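Local coordinates for endonuclease III (Geobacillus stearothermophilus, PDB 1ORN), which probably removes damaged bases from DNA as a base-excision-repair glycosylase, by way of a covalent enzyme-DNA intermediate, at residues A49-V54 with R81-Y86; I69-E74 with N92-C97; E75-I80 with N88-I93; A98-K103 with M116-V121. All coordinates share one frame; numbering follows the deposited sequence.

Overall arrangement
From the N terminus, helix 48-61 opens contact 1, which closes at 81-86, the loop between helices 73-79 and 86-103. Contact 2 (69-74 with 92-97) and contact 3 (75-80 with 88-93) both begin inside that span and end beyond it, crossing contact 1. Contact 3 lies almost wholly inside the span of contact 2, overlapping it at Asn92 and Ile93, and together they bind helix 73-79 and the linker before it to helix 86-103. Contact 4 follows in series, joining the C-terminal part of that helix to the hairpin 116-121. Helix 86-103 thus links contacts 2, 3 and 4, while contacts 1, 3 and 4 also face the DNA.

Contact 1: A49-V54 with R81-Y86. With nucleotides of chain A.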
# COMPACT_ATOMS: atom_id res chain seq x y z
N ALA C 49 -9.71 2.52 7.32
CA ALA C 49 -10.60 2.94 8.39
C ALA C 49 -10.45 2.07 9.64
O ALA C 49 -10.32 2.59 10.75
CB ALA C 49 -12.06 2.90 7.91
N LEU C 50 -10.45 0.76 9.47
CA LEU C 50 -10.30 -0.15 10.60
C LEU C 50 -8.91 -0.12 11.20
O LEU C 50 -8.74 -0.27 12.41
CB LEU C 50 -10.65 -1.58 10.20
CG LEU C 50 -12.00 -2.12 10.70
CD1 LEU C 50 -12.01 -2.15 12.22
CD2 LEU C 50 -13.13 -1.24 10.17
N VAL C 51 -7.89 0.07 10.36
CA VAL C 51 -6.54 0.12 10.88
C VAL C 51 -6.39 1.37 11.75
O VAL C 51 -5.82 1.31 12.83
CB VAL C 51 -5.49 0.17 9.75
CG1 VAL C 51 -4.11 0.44 10.34
CG2 VAL C 51 -5.49 -1.15 8.98
N ASN C 52 -6.90 2.50 11.26
CA ASN C 52 -6.79 3.75 12.01
C ASN C 52 -7.58 3.72 13.32
O ASN C 52 -7.14 4.29 14.32
CB ASN C 52 -7.25 4.93 11.15
CG ASN C 52 -6.31 5.20 10.00
OD1 ASN C 52 -5.09 5.03 10.12
ND2 ASN C 52 -6.86 5.65 8.87
N LYS C 53 -8.73 3.06 13.32
CA LYS C 53 -9.53 2.98 14.54
C LYS C 53 -8.77 2.15 15.58
O LYS C 53 -8.76 2.49 16.76
CB LYS C 53 -10.89 2.34 14.24
CG LYS C 53 -10.85 0.84 13.99
N VAL C 54 -8.14 1.07 15.13
CA VAL C 54 -7.38 0.19 16.02
C VAL C 54 -6.08 0.82 16.52
O VAL C 54 -5.81 0.81 17.72
CB VAL C 54 -7.05 -1.15 15.33
CG1 VAL C 54 -6.10 -1.97 16.19
CG2 VAL C 54 -8.34 -1.93 15.09
N ARG C 81 -7.27 -7.65 17.44
CA ARG C 81 -8.25 -8.62 16.94
C ARG C 81 -9.16 -8.11 15.82
O ARG C 81 -9.46 -8.85 14.89
CB ARG C 81 -9.10 -9.14 18.10
CG ARG C 81 -10.16 -10.14 17.67
CD ARG C 81 -10.96 -10.67 18.86
NE ARG C 81 -12.04 -11.55 18.42
CZ ARG C 81 -13.11 -11.15 17.74
NH1 ARG C 81 -13.26 -9.88 17.41
NH2 ARG C 81 -14.04 -12.03 17.38
N SER C 82 -9.61 -6.86 15.92
CA SER C 82 -10.52 -6.29 14.93
C SER C 82 -9.93 -6.10 13.53
O SER C 82 -10.67 -5.82 12.58
CB SER C 82 -11.07 -4.95 15.43
OG SER C 82 -11.94 -5.15 16.53
N ILE C 83 -8.62 -6.25 13.41
CA ILE C 83 -7.95 -6.10 12.12
C ILE C 83 -8.15 -7.36 11.26
O ILE C 83 -8.22 -7.28 10.02
CB ILE C 83 -6.41 -5.90 12.32
CG1 ILE C 83 -6.14 -4.59 13.07
CG2 ILE C 83 -5.70 -5.90 10.97
CD1 ILE C 83 -6.50 -3.34 12.29
N GLY C 84 -8.26 -8.51 11.92
CA GLY C 84 -8.40 -9.76 11.20
C GLY C 84 -6.99 -10.28 11.02
O GLY C 84 -6.03 -9.54 11.25
N LEU C 85 -6.83 -11.54 10.61
CA LEU C 85 -5.50 -12.13 10.43
C LEU C 85 -4.64 -11.76 11.64
O LEU C 85 -3.42 -11.65 11.54
CB LEU C 85 -4.84 -11.59 9.15
CG LEU C 85 -5.62 -11.73 7.83
CD1 LEU C 85 -4.78 -11.21 6.67
CD2 LEU C 85 -5.98 -13.19 7.59
N TYR C 86 -5.30 -11.58 12.78
CA TYR C 86 -4.64 -11.15 14.01
C TYR C 86 -3.66 -12.10 14.68
O TYR C 86 -2.76 -11.65 15.40
CB TYR C 86 -5.68 -10.72 15.05
CG TYR C 86 -6.58 -11.83 15.54
CD1 TYR C 86 -7.67 -12.26 14.79
CD2 TYR C 86 -6.33 -12.45 16.77
CE1 TYR C 86 -8.49 -13.29 15.25
CE2 TYR C 86 -7.14 -13.48 17.23
CZ TYR C 86 -8.22 -13.89 16.47
OH TYR C 86 -9.03 -14.90 16.93
P DG A 6 -5.37 -15.78 11.70
OP1 DG A 6 -4.26 -14.95 12.24
OP2 DG A 6 -5.76 -17.03 12.42
O5' DG A 6 -6.65 -14.86 11.56
C5' DG A 6 -7.97 -15.40 11.44
C4' DG A 6 -8.97 -14.27 11.33
O4' DG A 6 -8.70 -13.49 10.14
C3' DG A 6 -10.45 -14.66 11.23
O3' DG A 6 -11.19 -13.62 11.87
C2' DG A 6 -10.72 -14.55 9.74
C1' DG A 6 -9.90 -13.32 9.40
N9 DG A 6 -9.54 -13.14 8.00
C8 DG A 6 -9.36 -14.12 7.05
N7 DG A 6 -9.03 -13.64 5.88
C5 DG A 6 -9.00 -12.26 6.07
C6 DG A 6 -8.69 -11.22 5.15
O6 DG A 6 -8.37 -11.31 3.96
N1 DG A 6 -8.78 -9.97 5.76
C2 DG A 6 -9.12 -9.75 7.07
N2 DG A 6 -9.17 -8.46 7.47
N3 DG A 6 -9.40 -10.71 7.93
C4 DG A 6 -9.32 -11.94 7.37
P DT A 7 -12.36 -13.98 12.91
OP1 DT A 7 -11.75 -14.74 14.03
OP2 DT A 7 -13.50 -14.56 12.16
O5' DT A 7 -12.79 -12.54 13.45
C5' DT A 7 -11.81 -11.65 13.97
C4' DT A 7 -12.00 -10.26 13.41
O4' DT A 7 -11.66 -10.21 12.00
C3' DT A 7 -13.41 -9.68 13.54
O3' DT A 7 -13.33 -8.35 14.06
C2' DT A 7 -13.93 -9.69 12.11
C1' DT A 7 -12.66 -9.49 11.30
N1 DT A 7 -12.71 -10.02 9.91
C2 DT A 7 -12.39 -9.16 8.87
O2 DT A 7 -12.07 -8.00 9.04
N3 DT A 7 -12.44 -9.73 7.62
C4 DT A 7 -12.78 -11.04 7.31
O4 DT A 7 -12.77 -11.41 6.14
C5 DT A 7 -13.13 -11.87 8.44
C7 DT A 7 -13.54 -13.29 8.20
C6 DT A 7 -13.08 -11.32 9.67
P DG A 8 -14.67 -7.56 14.44
OP1 DG A 8 -14.33 -6.63 15.55
OP2 DG A 8 -15.78 -8.53 14.59
O5' DG A 8 -14.93 -6.68 13.14
C5' DG A 8 -13.95 -5.74 12.71
C4' DG A 8 -14.46 -4.95 11.53
O4' DG A 8 -14.30 -5.69 10.30
C3' DG A 8 -15.94 -4.56 11.62
O3' DG A 8 -16.08 -3.20 11.23
C2' DG A 8 -16.61 -5.49 10.62
C1' DG A 8 -15.52 -5.70 9.58
N9 DG A 8 -15.59 -6.97 8.85
C8 DG A 8 -15.88 -8.21 9.38
N7 DG A 8 -15.85 -9.16 8.48
C5 DG A 8 -15.53 -8.51 7.30
C6 DG A 8 -15.36 -9.03 5.98
O6 DG A 8 -15.45 -10.20 5.59
N1 DG A 8 -15.04 -8.02 5.08
C2 DG A 8 -14.90 -6.69 5.39
N2 DG A 8 -14.58 -5.88 4.38
N3 DG A 8 -15.05 -6.20 6.61
C4 DG A 8 -15.37 -7.16 7.51
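The DNA-binding loop between helices 73-79 and 86-103 is seated on helix 48-61, where Ile83 meets Val51 and Val54. Ile83 CD1 enters between the two valines, 3.6 Å from Val54 CG2 and 3.7 Å from Val51 CA. A first torsion that sets CG1 beside the backbone N (chi1 -64°), followed by a bend at chi2, swings this methyl toward the helix. Branched aliphatic side chains suit the buried seat because they bring no polar groups of their own. Ser82, packed by its CB against Val54 CG2, sends OG outward to the DNA and donates to OP1 of DG8 in chain A at 3.0 Å. Leu50 bridges protein and DNA: its CD1 lies 3.9 Å from Ser82 O, a buried carbonyl with no modelled partner, while CG and CD1 lie 3.8 Å from C4' of DG8 and CD2 rests 3.7 Å from its O3'. Replacing Leu50 with an alanine would probably leave that deoxyribose without its apolar support and open a gap beside the Ser82 carbonyl. Beyond the seat, Leu85 N gives a nearly straight bond of 2.7 Å to O4' of DG6 in chain A, and Leu85 CD2 lies against that base. Gly84 has no side chain to collide with its N3. The N2 group of DG6 donates to Ile83 O at 3.0 Å, so this contact suits a guanine, whose amine an adenine would lack at that position.

Contact 2: I69-E74 with N92-C97; sequences IAVPLE and NIQKLC
Gln94 NE2 is gripped by two main-chain carbonyls, Val71 O at 3.0 Å and Tyr68 O just before the segment. In this all-helical HhH-GPD domain, the two bonds tie the end of helix 65-69 and the linker after it to the flank of helix 86-103. A glutamine suits the place: its extended chain spans the gap from the helix, and its NH2 group offers hydrogens to Tyr68 O, at the end of helix 65-69, and to Val71 O in the linker that follows. Val71 O lies close to the plane of the Gln94 amide, 9° out of it, yet the N-H...O angle is bent to 141°, and NE2 sits above the plane of the Val71 carbonyl. Held by two acceptors, probably one for each hydrogen, the amide is likely to be fixed in its rotation.

The other end of the amide meets hydrocarbon. Leu73 has CG anti to the backbone N (chi1 -176°), which brings CD1 to 3.5 Å from Gln94 OE1, with Leu73 CB also near that oxygen; Val71 CG2 lies beside the NE2 end. Leu73 follows Pro72, which takes the N-cap position of helix 73-79, so the glutamine reaches the first turn of the new helix.

At the start of the linker, Ile69 lies over the next turn of helix 86-103. Cys97 is small enough to let it come close, while its own side chain also touches Phe34, Pro65 and Tyr68. Ile69 uses one branch here: CG2 rests 3.5 Å from Gln94 O and 3.7 Å from Cys97 CB.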
# COMPACT_ATOMS: atom_id res chain seq x y z
N ILE C 69 7.09 -6.62 22.58
CA ILE C 69 7.66 -7.90 22.98
C ILE C 69 7.59 -8.14 24.49
O ILE C 69 7.99 -9.20 24.97
CB ILE C 69 9.14 -8.04 22.55
CG1 ILE C 69 10.03 -7.09 23.36
CG2 ILE C 69 9.27 -7.74 21.07
CD1 ILE C 69 11.51 -7.22 23.06
N ALA C 70 7.09 -7.16 25.23
CA ALA C 70 6.99 -7.27 26.69
C ALA C 70 5.67 -7.89 27.14
O ALA C 70 5.54 -8.28 28.30
CB ALA C 70 7.17 -5.91 27.34
N VAL C 71 4.70 -7.97 26.24
CA VAL C 71 3.41 -8.55 26.59
C VAL C 71 3.26 -9.95 26.02
O VAL C 71 3.97 -10.32 25.08
CB VAL C 71 2.25 -7.67 26.06
CG1 VAL C 71 2.36 -6.26 26.62
CG2 VAL C 71 2.26 -7.65 24.53
N PRO C 72 2.37 -10.76 26.60
CA PRO C 72 2.19 -12.12 26.08
C PRO C 72 1.56 -12.02 24.70
O PRO C 72 0.82 -11.09 24.41
CB PRO C 72 1.25 -12.75 27.10
CG PRO C 72 1.58 -12.03 28.37
CD PRO C 72 1.68 -10.60 27.89
N LEU C 73 1.87 -12.99 23.83
CA LEU C 73 1.32 -12.98 22.49
C LEU C 73 -0.21 -12.88 22.50
O LEU C 73 -0.81 -12.14 21.72
CB LEU C 73 1.76 -14.25 21.75
CG LEU C 73 1.36 -14.38 20.27
CD1 LEU C 73 1.89 -13.18 19.50
CD2 LEU C 73 1.91 -15.67 19.70
N GLU C 74 -0.84 -13.61 23.42
CA GLU C 74 -2.30 -13.62 23.54
C GLU C 74 -2.87 -12.24 23.81
O GLU C 74 -3.98 -11.92 23.37
CB GLU C 74 -2.73 -14.57 24.66
CG GLU C 74 -2.22 -16.00 24.51
CD GLU C 74 -0.71 -16.09 24.63
OE1 GLU C 74 -0.15 -15.58 25.62
OE2 GLU C 74 -0.08 -16.69 23.73
N ASN C 92 3.94 -11.94 14.00
CA ASN C 92 4.91 -11.26 13.14
C ASN C 92 5.39 -9.96 13.77
O ASN C 92 6.58 -9.64 13.72
CB ASN C 92 4.29 -10.96 11.77
CG ASN C 92 4.20 -12.19 10.88
OD1 ASN C 92 3.44 -12.21 9.90
ND2 ASN C 92 4.98 -13.22 11.20
N ILE C 93 4.48 -9.21 14.38
CA ILE C 93 4.87 -7.95 15.02
C ILE C 93 5.88 -8.17 16.15
O ILE C 93 6.87 -7.46 16.24
CB ILE C 93 3.62 -7.19 15.53
CG1 ILE C 93 2.83 -6.66 14.33
CG2 ILE C 93 4.03 -6.02 16.43
CD1 ILE C 93 1.45 -6.12 14.68
N GLN C 94 5.65 -9.17 17.00
CA GLN C 94 6.60 -9.42 18.08
C GLN C 94 7.96 -9.83 17.52
O GLN C 94 8.99 -9.39 18.02
CB GLN C 94 6.08 -10.50 19.03
CG GLN C 94 4.80 -10.10 19.77
CD GLN C 94 4.60 -10.90 21.05
OE1 GLN C 94 4.78 -12.11 21.06
NE2 GLN C 94 4.22 -10.21 22.12
N LYS C 95 7.97 -10.65 16.47
CA LYS C 95 9.23 -11.09 15.86
C LYS C 95 9.91 -9.92 15.15
O LYS C 95 11.14 -9.79 15.17
CB LYS C 95 8.97 -12.22 14.87
CG LYS C 95 10.23 -12.79 14.23
N LEU C 96 9.11 -9.06 14.54
CA LEU C 96 9.62 -7.89 13.83
C LEU C 96 10.29 -6.93 14.82
O LEU C 96 11.38 -6.41 14.55
CB LEU C 96 8.46 -7.20 13.10
CG LEU C 96 8.60 -5.87 12.37
CD1 LEU C 96 7.38 -5.70 11.45
CD2 LEU C 96 8.68 -4.72 13.36
N CYS C 97 9.65 -6.71 15.96
CA CYS C 97 10.20 -5.82 16.98
C CYS C 97 11.49 -6.36 17.58
O CYS C 97 12.43 -5.62 17.86
CB CYS C 97 9.16 -5.56 18.06
SG CYS C 97 7.83 -4.44 17.50

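Contact 3: E75-I80 with N88-I93. With nucleotides of chain A.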
# COMPACT_ATOMS: atom_id res chain seq x y z
N GLU C 75 -2.13 -11.41 24.53
CA GLU C 75 -2.59 -10.07 24.86
C GLU C 75 -2.57 -9.16 23.64
O GLU C 75 -3.52 -8.41 23.39
CB GLU C 75 -1.72 -9.46 25.97
CG GLU C 75 -2.17 -8.08 26.44
CD GLU C 75 -1.37 -7.57 27.63
OE1 GLU C 75 -1.60 -6.42 28.05
OE2 GLU C 75 -0.52 -8.33 28.14
N LEU C 76 -1.48 -9.21 22.87
CA LEU C 76 -1.37 -8.38 21.67
C LEU C 76 -2.43 -8.83 20.65
O LEU C 76 -3.00 -8.00 19.94
CB LEU C 76 0.04 -8.49 21.08
CG LEU C 76 0.28 -7.68 19.79
CD1 LEU C 76 0.04 -6.19 20.07
CD2 LEU C 76 1.69 -7.91 19.29
N GLU C 77 -2.68 -10.13 20.59
CA GLU C 77 -3.67 -10.66 19.66
C GLU C 77 -5.02 -9.98 19.88
O GLU C 77 -5.68 -9.56 18.93
CB GLU C 77 -3.84 -12.17 19.85
CG GLU C 77 -2.71 -13.02 19.27
CD GLU C 77 -2.99 -14.52 19.36
OE1 GLU C 77 -2.15 -15.31 18.89
OE2 GLU C 77 -4.06 -14.90 19.88
N GLN C 78 -5.43 -9.86 21.14
CA GLN C 78 -6.70 -9.22 21.46
C GLN C 78 -6.69 -7.74 21.11
O GLN C 78 -7.70 -7.21 20.63
CB GLN C 78 -7.04 -9.41 22.94
CG GLN C 78 -7.49 -10.82 23.29
CD GLN C 78 -8.60 -11.31 22.38
OE1 GLN C 78 -9.64 -10.66 22.24
NE2 GLN C 78 -8.37 -12.46 21.74
N ASP C 79 -5.56 -7.08 21.34
CA ASP C 79 -5.44 -5.66 21.06
C ASP C 79 -5.62 -5.31 19.58
O ASP C 79 -6.03 -4.19 19.26
CB ASP C 79 -4.08 -5.15 21.55
CG ASP C 79 -4.04 -4.97 23.06
OD1 ASP C 79 -2.93 -4.83 23.62
OD2 ASP C 79 -5.12 -4.95 23.68
N ILE C 80 -5.33 -6.25 18.69
CA ILE C 80 -5.47 -6.02 17.25
C ILE C 80 -6.47 -6.98 16.61
O ILE C 80 -6.53 -7.11 15.39
CB ILE C 80 -4.13 -6.19 16.50
CG1 ILE C 80 -3.67 -7.65 16.57
CG2 ILE C 80 -3.08 -5.27 17.09
CD1 ILE C 80 -2.43 -7.95 15.74
N ASN C 88 -1.53 -14.29 13.06
CA ASN C 88 -0.28 -14.19 12.32
C ASN C 88 0.34 -12.80 12.46
O ASN C 88 1.56 -12.67 12.62
CB ASN C 88 -0.49 -14.53 10.84
CG ASN C 88 -0.78 -16.01 10.62
OD1 ASN C 88 -0.23 -16.87 11.31
ND2 ASN C 88 -1.62 -16.31 9.64
N LYS C 89 -0.48 -11.76 12.42
CA LYS C 89 0.05 -10.41 12.54
C LYS C 89 0.67 -10.14 13.91
O LYS C 89 1.77 -9.59 13.99
CB LYS C 89 -1.03 -9.38 12.20
CG LYS C 89 -1.34 -9.35 10.70
CD LYS C 89 -2.48 -8.42 10.32
CE LYS C 89 -2.61 -8.34 8.80
NZ LYS C 89 -3.74 -7.48 8.37
N ALA C 90 -0.01 -10.55 14.98
CA ALA C 90 0.53 -10.35 16.32
C ALA C 90 1.87 -11.08 16.45
O ALA C 90 2.83 -10.52 16.98
CB ALA C 90 -0.46 -10.86 17.37
N ARG C 91 1.95 -12.31 15.95
CA ARG C 91 3.19 -13.06 16.03
C ARG C 91 4.28 -12.39 15.21
O ARG C 91 5.42 -12.26 15.66
CB ARG C 91 2.98 -14.51 15.55
N ASN C 92 3.94 -11.94 14.00
CA ASN C 92 4.91 -11.26 13.14
C ASN C 92 5.39 -9.96 13.77
O ASN C 92 6.58 -9.64 13.72
CB ASN C 92 4.29 -10.96 11.77
CG ASN C 92 4.20 -12.19 10.88
OD1 ASN C 92 3.44 -12.21 9.90
ND2 ASN C 92 4.98 -13.22 11.20
N ILE C 93 4.48 -9.21 14.38
CA ILE C 93 4.87 -7.95 15.02
C ILE C 93 5.88 -8.17 16.15
O ILE C 93 6.87 -7.46 16.24
CB ILE C 93 3.62 -7.19 15.53
CG1 ILE C 93 2.83 -6.66 14.33
CG2 ILE C 93 4.03 -6.02 16.43
CD1 ILE C 93 1.45 -6.12 14.68
P DG A 6 -5.37 -15.78 11.70
OP1 DG A 6 -4.26 -14.95 12.24
OP2 DG A 6 -5.76 -17.03 12.42
O5' DG A 6 -6.65 -14.86 11.56
C5' DG A 6 -7.97 -15.40 11.44
C4' DG A 6 -8.97 -14.27 11.33
O4' DG A 6 -8.70 -13.49 10.14
C3' DG A 6 -10.45 -14.66 11.23
O3' DG A 6 -11.19 -13.62 11.87
C2' DG A 6 -10.72 -14.55 9.74
C1' DG A 6 -9.90 -13.32 9.40
N9 DG A 6 -9.54 -13.14 8.00
C8 DG A 6 -9.36 -14.12 7.05
N7 DG A 6 -9.03 -13.64 5.88
C5 DG A 6 -9.00 -12.26 6.07
C6 DG A 6 -8.69 -11.22 5.15
O6 DG A 6 -8.37 -11.31 3.96
N1 DG A 6 -8.78 -9.97 5.76
C2 DG A 6 -9.12 -9.75 7.07
N2 DG A 6 -9.17 -8.46 7.47
N3 DG A 6 -9.40 -10.71 7.93
C4 DG A 6 -9.32 -11.94 7.37
P DC A 5 -6.77 -21.41 8.54
OP1 DC A 5 -6.58 -22.10 9.84
OP2 DC A 5 -8.11 -21.39 7.91
O5' DC A 5 -6.26 -19.90 8.71
C5' DC A 5 -4.91 -19.65 9.08
C4' DC A 5 -4.60 -18.17 8.93
O4' DC A 5 -4.46 -17.80 7.54
C3' DC A 5 -5.65 -17.23 9.52
O3' DC A 5 -4.98 -16.16 10.19
C2' DC A 5 -6.34 -16.67 8.29
C1' DC A 5 -5.15 -16.58 7.35
N1 DC A 5 -5.43 -16.41 5.92
C2 DC A 5 -4.64 -15.50 5.20
O2 DC A 5 -3.71 -14.93 5.79
N3 DC A 5 -4.90 -15.28 3.90
C4 DC A 5 -5.90 -15.93 3.29
N4 DC A 5 -6.12 -15.66 2.00
C5 DC A 5 -6.71 -16.88 3.99
C6 DC A 5 -6.44 -17.09 5.29
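Ala90 is the tight point where helix 73-79 meets helix 86-103, its methyl touched by Leu76, Glu77 and Ile80. The small side chain lets the backbones approach, with Glu77 and Ala90 CA atoms 5.4 Å apart and the short helical axes 8.8 Å apart at 124° between their directions. Ile80 CD1 presses end-on toward the helix, 3.6 Å from Ala90 N, and Leu76 CD2 lies 3.7 Å from Ala90 O. Leucine and isoleucine suit this buried side, which Leu42 and Tyr68 help to cover: their branched, apolar ends fill the space round the small alanine and bring in no polar group. Lys89 adds only CB, near Ile80 CD1; its chain leads away inside the fold, where NZ bonds the main-chain O of Leu42 and Ala44. Packing is looser toward Ile93, whose CG2 is 4.2 Å from Leu76 CD2.

Glu77 marks the change to the more open side. Its CG touches Ala90 CB at 3.7 Å, but the extended chain carries the carboxylate onward from the core. At the DNA side, Asn88 N donates to OP1 of DG6 in chain A at 2.9 Å, with an angle of 158°. The arrangement is two steeply inclined helices joined by a short loop, the second helix's first turn presenting backbone N-H to a DNA phosphate.

Contact 4: A98-K103 with M116-V121. With NA (sodium ion), chain E; nucleotides of chain B.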
# COMPACT_ATOMS: atom_id res chain seq x y z
N ALA C 98 11.55 -7.68 17.76
CA ALA C 98 12.75 -8.30 18.30
C ALA C 98 13.91 -8.12 17.31
O ALA C 98 15.05 -7.90 17.71
CB ALA C 98 12.50 -9.79 18.56
N MET C 99 13.60 -8.18 16.01
CA MET C 99 14.62 -8.04 14.98
C MET C 99 15.14 -6.61 14.87
O MET C 99 16.32 -6.40 14.61
CB MET C 99 14.08 -8.51 13.62
CG MET C 99 15.16 -8.75 12.57
SD MET C 99 14.54 -9.54 11.04
CE MET C 99 13.71 -10.95 11.72
N LEU C 100 14.27 -5.63 15.07
CA LEU C 100 14.69 -4.23 15.01
C LEU C 100 15.75 -4.01 16.10
O LEU C 100 16.78 -3.36 15.88
CB LEU C 100 13.51 -3.29 15.24
CG LEU C 100 12.43 -3.21 14.15
CD1 LEU C 100 11.35 -2.20 14.56
CD2 LEU C 100 13.08 -2.79 12.84
N ILE C 101 15.48 -4.56 17.27
CA ILE C 101 16.39 -4.44 18.41
C ILE C 101 17.71 -5.18 18.18
O ILE C 101 18.79 -4.62 18.37
CB ILE C 101 15.72 -5.00 19.68
CG1 ILE C 101 14.51 -4.14 20.05
CG2 ILE C 101 16.74 -5.05 20.83
CD1 ILE C 101 13.59 -4.78 21.07
N ASP C 102 17.61 -6.43 17.75
CA ASP C 102 18.80 -7.25 17.54
C ASP C 102 19.62 -6.97 16.30
O ASP C 102 20.85 -7.07 16.33
CB ASP C 102 18.40 -8.73 17.55
CG ASP C 102 17.69 -9.13 18.83
OD1 ASP C 102 18.19 -8.78 19.92
OD2 ASP C 102 16.63 -9.79 18.75
N LYS C 103 18.96 -6.60 15.21
CA LYS C 103 19.67 -6.36 13.96
C LYS C 103 19.76 -4.93 13.45
O LYS C 103 20.70 -4.61 12.72
CB LYS C 103 19.04 -7.24 12.87
CG LYS C 103 19.00 -8.73 13.21
N MET C 116 12.32 -5.91 4.11
CA MET C 116 11.72 -7.17 3.70
C MET C 116 12.21 -8.38 4.49
O MET C 116 11.61 -9.45 4.44
CB MET C 116 11.93 -7.39 2.20
CG MET C 116 11.05 -6.49 1.35
SD MET C 116 11.35 -6.62 -0.41
CE MET C 116 11.05 -8.38 -0.68
N LYS C 117 13.28 -8.20 5.25
CA LYS C 117 13.79 -9.30 6.06
C LYS C 117 12.94 -9.46 7.32
O LYS C 117 12.99 -10.49 8.00
CB LYS C 117 15.25 -9.07 6.42
CG LYS C 117 16.18 -9.16 5.23
CD LYS C 117 17.63 -8.94 5.64
CE LYS C 117 18.57 -9.02 4.45
NZ LYS C 117 18.44 -10.32 3.74
N LEU C 118 12.15 -8.44 7.63
CA LEU C 118 11.27 -8.48 8.80
C LEU C 118 10.06 -9.36 8.51
O LEU C 118 9.51 -9.34 7.41
CB LEU C 118 10.83 -7.06 9.17
CG LEU C 118 11.97 -6.10 9.49
CD1 LEU C 118 11.43 -4.67 9.54
CD2 LEU C 118 12.61 -6.48 10.81
N PRO C 119 9.62 -10.16 9.50
CA PRO C 119 8.46 -11.04 9.32
C PRO C 119 7.18 -10.20 9.17
O PRO C 119 6.94 -9.28 9.95
CB PRO C 119 8.44 -11.86 10.62
CG PRO C 119 9.87 -11.76 11.13
CD PRO C 119 10.22 -10.33 10.83
N GLY C 120 6.37 -10.53 8.16
CA GLY C 120 5.13 -9.80 7.93
C GLY C 120 5.30 -8.67 6.92
O GLY C 120 4.32 -8.05 6.50
N VAL C 121 6.54 -8.40 6.54
CA VAL C 121 6.85 -7.35 5.58
C VAL C 121 7.29 -7.90 4.22
O VAL C 121 8.35 -8.52 4.11
CB VAL C 121 7.99 -6.43 6.10
CG1 VAL C 121 8.25 -5.30 5.09
CG2 VAL C 121 7.64 -5.87 7.48
NA NA E . 9.55 -10.35 5.24
P DC B 10 6.53 -12.19 4.67
OP1 DC B 10 7.44 -11.72 5.75
OP2 DC B 10 7.01 -12.23 3.27
O5' DC B 10 6.05 -13.65 5.08
C5' DC B 10 5.19 -13.81 6.21
C4' DC B 10 4.72 -15.24 6.30
O4' DC B 10 3.69 -15.51 5.32
C3' DC B 10 5.85 -16.24 6.03
O3' DC B 10 5.92 -17.23 7.05
C2' DC B 10 5.49 -16.87 4.70
C1' DC B 10 3.98 -16.72 4.64
N1 DC B 10 3.48 -16.61 3.25
C2 DC B 10 2.35 -17.35 2.88
O2 DC B 10 1.78 -18.05 3.73
N3 DC B 10 1.91 -17.29 1.60
C4 DC B 10 2.55 -16.52 0.72
N4 DC B 10 2.09 -16.49 -0.53
C5 DC B 10 3.70 -15.75 1.07
C6 DC B 10 4.12 -15.82 2.34
P DT B 9 3.29 -7.51 1.28
OP1 DT B 9 4.09 -6.50 2.01
OP2 DT B 9 3.57 -7.80 -0.14
O5' DT B 9 3.36 -8.87 2.10
C5' DT B 9 3.03 -8.87 3.48
C4' DT B 9 3.15 -10.26 4.05
O4' DT B 9 2.03 -11.06 3.62
C3' DT B 9 4.42 -11.01 3.64
O3' DT B 9 5.16 -11.35 4.81
C2' DT B 9 3.91 -12.23 2.89
C1' DT B 9 2.47 -12.39 3.37
N1 DT B 9 1.54 -13.01 2.39
C2 DT B 9 0.69 -14.02 2.82
O2 DT B 9 0.69 -14.45 3.96
N3 DT B 9 -0.14 -14.53 1.85
C4 DT B 9 -0.21 -14.13 0.53
O4 DT B 9 -1.02 -14.67 -0.23
C5 DT B 9 0.71 -13.08 0.15
C7 DT B 9 0.72 -12.60 -1.27
C6 DT B 9 1.52 -12.58 1.09
O HOH W 1 10.86 -12.02 6.22
O HOH W 2 9.56 -11.76 3.08
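Apolar packing joins Met99 and Leu100 of helix 86-103 to Leu118 and Pro119. Met99 leaves its helix with CG beside the carbonyl carbon (chi1 -165°) and runs obliquely across Leu118, its SD 3.6 Å from CD2, and a bend at chi3 lays CE against Pro119 CD at 3.7 Å. A flexible, unbranched methionine can follow both surfaces. Leu100 CD2 meets Leu118 CD1 at about a right angle, next to Leu37 and Phe34. Putting an alanine in place of Met99 would probably open a gap beside Leu118 and leave Pro119 without its methyl neighbour.

The polar bonds that reach the DNA belong to the hairpin. Val121 N bonds to Leu118 O, closing a type II turn whose positive phi at Gly120 suits glycine. Gly120 N donates to OP1 of DC10 in chain B at 2.9 Å.

Metal coordination completes the grip. The sodium ion is bound by Met116 O and Leu118 O, each at 2.4 Å, by Val121 O, by OP1 of DC10 and by two waters; Leu118 O thus both closes the turn and coordinates the ion. The ion bridges carbonyls and a phosphate, oxygens that would probably repel each other without it. This is the Leu-Pro-Gly-Val hairpin of the helix-hairpin-helix motif, which holds the phosphate both by a backbone N-H and through a sodium ion.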